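Local coordinates for NAD-dependent L-serine dehydrogenase (Pseudomonas aeruginosa, PDB 3OBB), which catalyses the NAD-dependent oxidation of L-serine and methyl-L-serine, with low activity toward beta-hydroxyisobutyrate, at residues A[28-32]-A[47-53]. Residues are numbered along the deposited sequence; the frame is centred on the assembly and turned at random.
Sequences LLNVF and ASAARSA
One face of the Phe32 ring is laid against the backbone of Ser52, whose CA stands 3.5 Å from the ring centroid and 15° off the normal, a CH-pi contact. At the ring's edge, near its plane, Ala50 O approaches CD2 at 3.5 Å, a place where an aromatic C-H tolerates a carbonyl oxygen. The pair lies at one edge of the chain's Rossmann-type sheet, where strand 48-49 is outermost: strand 28-32, helix 36-44 and strand 48-49 form a beta-alpha-beta crossover, and residues 28-32 fall within the range 4-33 assigned to NAD(+) binding. With CG anti to the backbone N (chi1 -174°), the Phe32 ring reaches across to the chain beyond strand 48-49. In this parallel pairing Val31 grips the residues before and after its partner Ala49, its N donating to Ser48 O (2.9 Å) and its O accepting from Ala50 N (2.9 Å). On the face covered by helix 36-44, beta-branched Val31 suits a strand and Ala47 is small enough to pack close, Val31 CG1 lying 3.9 Å from Ala47 CB; Leu42 touches both. Polar Asn30 and Ser48 share the opposite face, ND2 of Asn30 3.7 Å from Ser48 OG, too far for a hydrogen bond. Ser52, as N-cap of helix 53-57, turns its short hydroxyl to Asp55 N in a weak bond. Back in the sheet, Ser48 N binds Leu29 O at 3.0 Å, with an N-H...O angle of 163°.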
ATOM      1  N   LEU A  28     -40.083  27.262 -10.450  1.00 58.44           N
ATOM      2  CA  LEU A  28     -40.515  26.723 -11.741  1.00 58.09           C
ATOM      3  C   LEU A  28     -39.307  26.079 -12.407  1.00 56.19           C
ATOM      4  O   LEU A  28     -38.248  26.718 -12.547  1.00 56.39           O
ATOM      5  CB  LEU A  28     -41.074  27.833 -12.641  1.00 62.14           C
ATOM      6  CG  LEU A  28     -42.062  28.791 -11.984  1.00 64.36           C
ATOM      7  CD1 LEU A  28     -42.543  29.800 -12.993  1.00 70.26           C
ATOM      8  CD2 LEU A  28     -43.234  28.024 -11.406  1.00 62.63           C
ATOM      9  N   LEU A  29     -39.450  24.824 -12.822  1.00 53.03           N
ATOM     10  CA  LEU A  29     -38.321  24.151 -13.446  1.00 51.08           C
ATOM     11  C   LEU A  29     -38.668  23.706 -14.847  1.00 52.08           C
ATOM     12  O   LEU A  29     -39.743  23.168 -15.071  1.00 51.34           O
ATOM     13  CB  LEU A  29     -37.869  22.922 -12.634  1.00 47.62           C
ATOM     14  CG  LEU A  29     -37.468  22.887 -11.137  1.00 45.84           C
ATOM     15  CD1 LEU A  29     -36.369  21.854 -10.963  1.00 44.34           C
ATOM     16  CD2 LEU A  29     -37.014  24.181 -10.523  1.00 45.24           C
ATOM     17  N   ASN A  30     -37.744  23.939 -15.778  1.00 53.10           N
ATOM     18  CA  ASN A  30     -37.686  23.183 -17.027  1.00 53.90           C
ATOM     19  C   ASN A  30     -36.608  22.149 -16.843  1.00 50.83           C
ATOM     20  O   ASN A  30     -35.504  22.486 -16.433  1.00 50.32           O
ATOM     21  CB  ASN A  30     -37.320  24.070 -18.223  1.00 57.70           C
ATOM     22  CG  ASN A  30     -38.156  25.316 -18.299  1.00 63.30           C
ATOM     23  OD1 ASN A  30     -37.623  26.434 -18.362  1.00 69.12           O
ATOM     24  ND2 ASN A  30     -39.476  25.148 -18.266  1.00 64.09           N
ATOM     25  N   VAL A  31     -36.913  20.893 -17.150  1.00 49.70           N
ATOM     26  CA  VAL A  31     -35.969  19.802 -16.883  1.00 46.45           C
ATOM     27  C   VAL A  31     -35.558  19.065 -18.163  1.00 47.36           C
ATOM     28  O   VAL A  31     -36.308  19.019 -19.145  1.00 49.52           O
ATOM     29  CB  VAL A  31     -36.501  18.810 -15.802  1.00 44.30           C
ATOM     30  CG1 VAL A  31     -36.716  19.534 -14.486  1.00 44.35           C
ATOM     31  CG2 VAL A  31     -37.808  18.077 -16.237  1.00 42.71           C
ATOM     32  N   PHE A  32     -34.346  18.521 -18.160  1.00 46.10           N
ATOM     33  CA  PHE A  32     -33.927  17.626 -19.217  1.00 46.55           C
ATOM     34  C   PHE A  32     -33.014  16.570 -18.656  1.00 44.40           C
ATOM     35  O   PHE A  32     -32.148  16.839 -17.807  1.00 43.54           O
ATOM     36  CB  PHE A  32     -33.261  18.348 -20.423  1.00 50.15           C
ATOM     37  CG  PHE A  32     -32.952  17.411 -21.577  1.00 51.62           C
ATOM     38  CD1 PHE A  32     -31.652  16.923 -21.773  1.00 52.93           C
ATOM     39  CD2 PHE A  32     -33.971  16.959 -22.409  1.00 52.99           C
ATOM     40  CE1 PHE A  32     -31.369  16.030 -22.822  1.00 53.58           C
ATOM     41  CE2 PHE A  32     -33.708  16.068 -23.449  1.00 56.28           C
ATOM     42  CZ  PHE A  32     -32.394  15.601 -23.650  1.00 56.18           C
ATOM     43  N   ALA A  47     -42.858  19.848 -12.893  1.00 47.92           N
ATOM     44  CA  ALA A  47     -41.869  20.401 -13.826  1.00 49.33           C
ATOM     45  C   ALA A  47     -42.449  20.486 -15.251  1.00 51.43           C
ATOM     46  O   ALA A  47     -43.418  19.790 -15.576  1.00 51.66           O
ATOM     47  CB  ALA A  47     -40.577  19.587 -13.800  1.00 46.81           C
ATOM     48  N   SER A  48     -41.894  21.377 -16.068  1.00 53.53           N
ATOM     49  CA  SER A  48     -42.102  21.319 -17.513  1.00 56.03           C
ATOM     50  C   SER A  48     -40.907  20.600 -18.128  1.00 54.58           C
ATOM     51  O   SER A  48     -39.772  20.724 -17.631  1.00 54.18           O
ATOM     52  CB  SER A  48     -42.268  22.720 -18.148  1.00 60.28           C
ATOM     53  OG  SER A  48     -42.697  23.684 -17.194  1.00 62.73           O
ATOM     54  N   ALA A  49     -41.164  19.829 -19.181  1.00 54.58           N
ATOM     55  CA  ALA A  49     -40.121  19.088 -19.863  1.00 53.63           C
ATOM     56  C   ALA A  49     -39.538  19.962 -20.948  1.00 56.56           C
ATOM     57  O   ALA A  49     -40.246  20.627 -21.691  1.00 58.17           O
ATOM     58  CB  ALA A  49     -40.656  17.795 -20.458  1.00 53.43           C
ATOM     59  N   ALA A  50     -38.223  19.968 -21.033  1.00 56.51           N
ATOM     60  CA  ALA A  50     -37.573  20.699 -22.108  1.00 59.78           C
ATOM     61  C   ALA A  50     -37.180  19.695 -23.183  1.00 60.63           C
ATOM     62  O   ALA A  50     -37.042  18.505 -22.904  1.00 59.44           O
ATOM     63  CB  ALA A  50     -36.365  21.430 -21.570  1.00 58.94           C
ATOM     64  N   ARG A  51     -37.001  20.186 -24.396  1.00 64.16           N
ATOM     65  CA  ARG A  51     -36.567  19.408 -25.550  1.00 66.10           C
ATOM     66  C   ARG A  51     -35.139  18.892 -25.430  1.00 64.70           C
ATOM     67  O   ARG A  51     -34.786  17.868 -26.027  1.00 65.56           O
ATOM     68  CB  ARG A  51     -36.586  20.317 -26.767  1.00 70.27           C
ATOM     69  CG  ARG A  51     -37.905  20.435 -27.466  1.00 75.16           C
ATOM     70  CD  ARG A  51     -37.972  21.778 -28.176  1.00 81.19           C
ATOM     71  NE  ARG A  51     -38.542  21.708 -29.507  1.00 87.77           N
ATOM     72  CZ  ARG A  51     -39.771  21.274 -29.789  1.00 89.80           C
ATOM     73  NH1 ARG A  51     -40.550  20.814 -28.813  1.00 85.76           N
ATOM     74  NH2 ARG A  51     -40.208  21.279 -31.057  1.00 90.80           N
ATOM     75  N   SER A  52     -34.309  19.650 -24.722  1.00 62.83           N
ATOM     76  CA  SER A  52     -32.899  19.336 -24.579  1.00 61.54           C
ATOM     77  C   SER A  52     -32.276  20.260 -23.547  1.00 59.92           C
ATOM     78  O   SER A  52     -32.958  21.118 -22.972  1.00 59.07           O
ATOM     79  CB  SER A  52     -32.171  19.485 -25.921  1.00 65.48           C
ATOM     80  OG  SER A  52     -32.292  20.809 -26.395  1.00 67.42           O
ATOM     81  N   ALA A  53     -30.976  20.078 -23.325  1.00 59.38           N
ATOM     82  CA  ALA A  53     -30.208  20.947 -22.442  1.00 59.13           C
ATOM     83  C   ALA A  53     -30.250  22.392 -22.933  1.00 63.07           C
ATOM     84  O   ALA A  53     -30.578  23.304 -22.163  1.00 62.86           O
ATOM     85  CB  ALA A  53     -28.774  20.455 -22.329  1.00 58.26           C
TER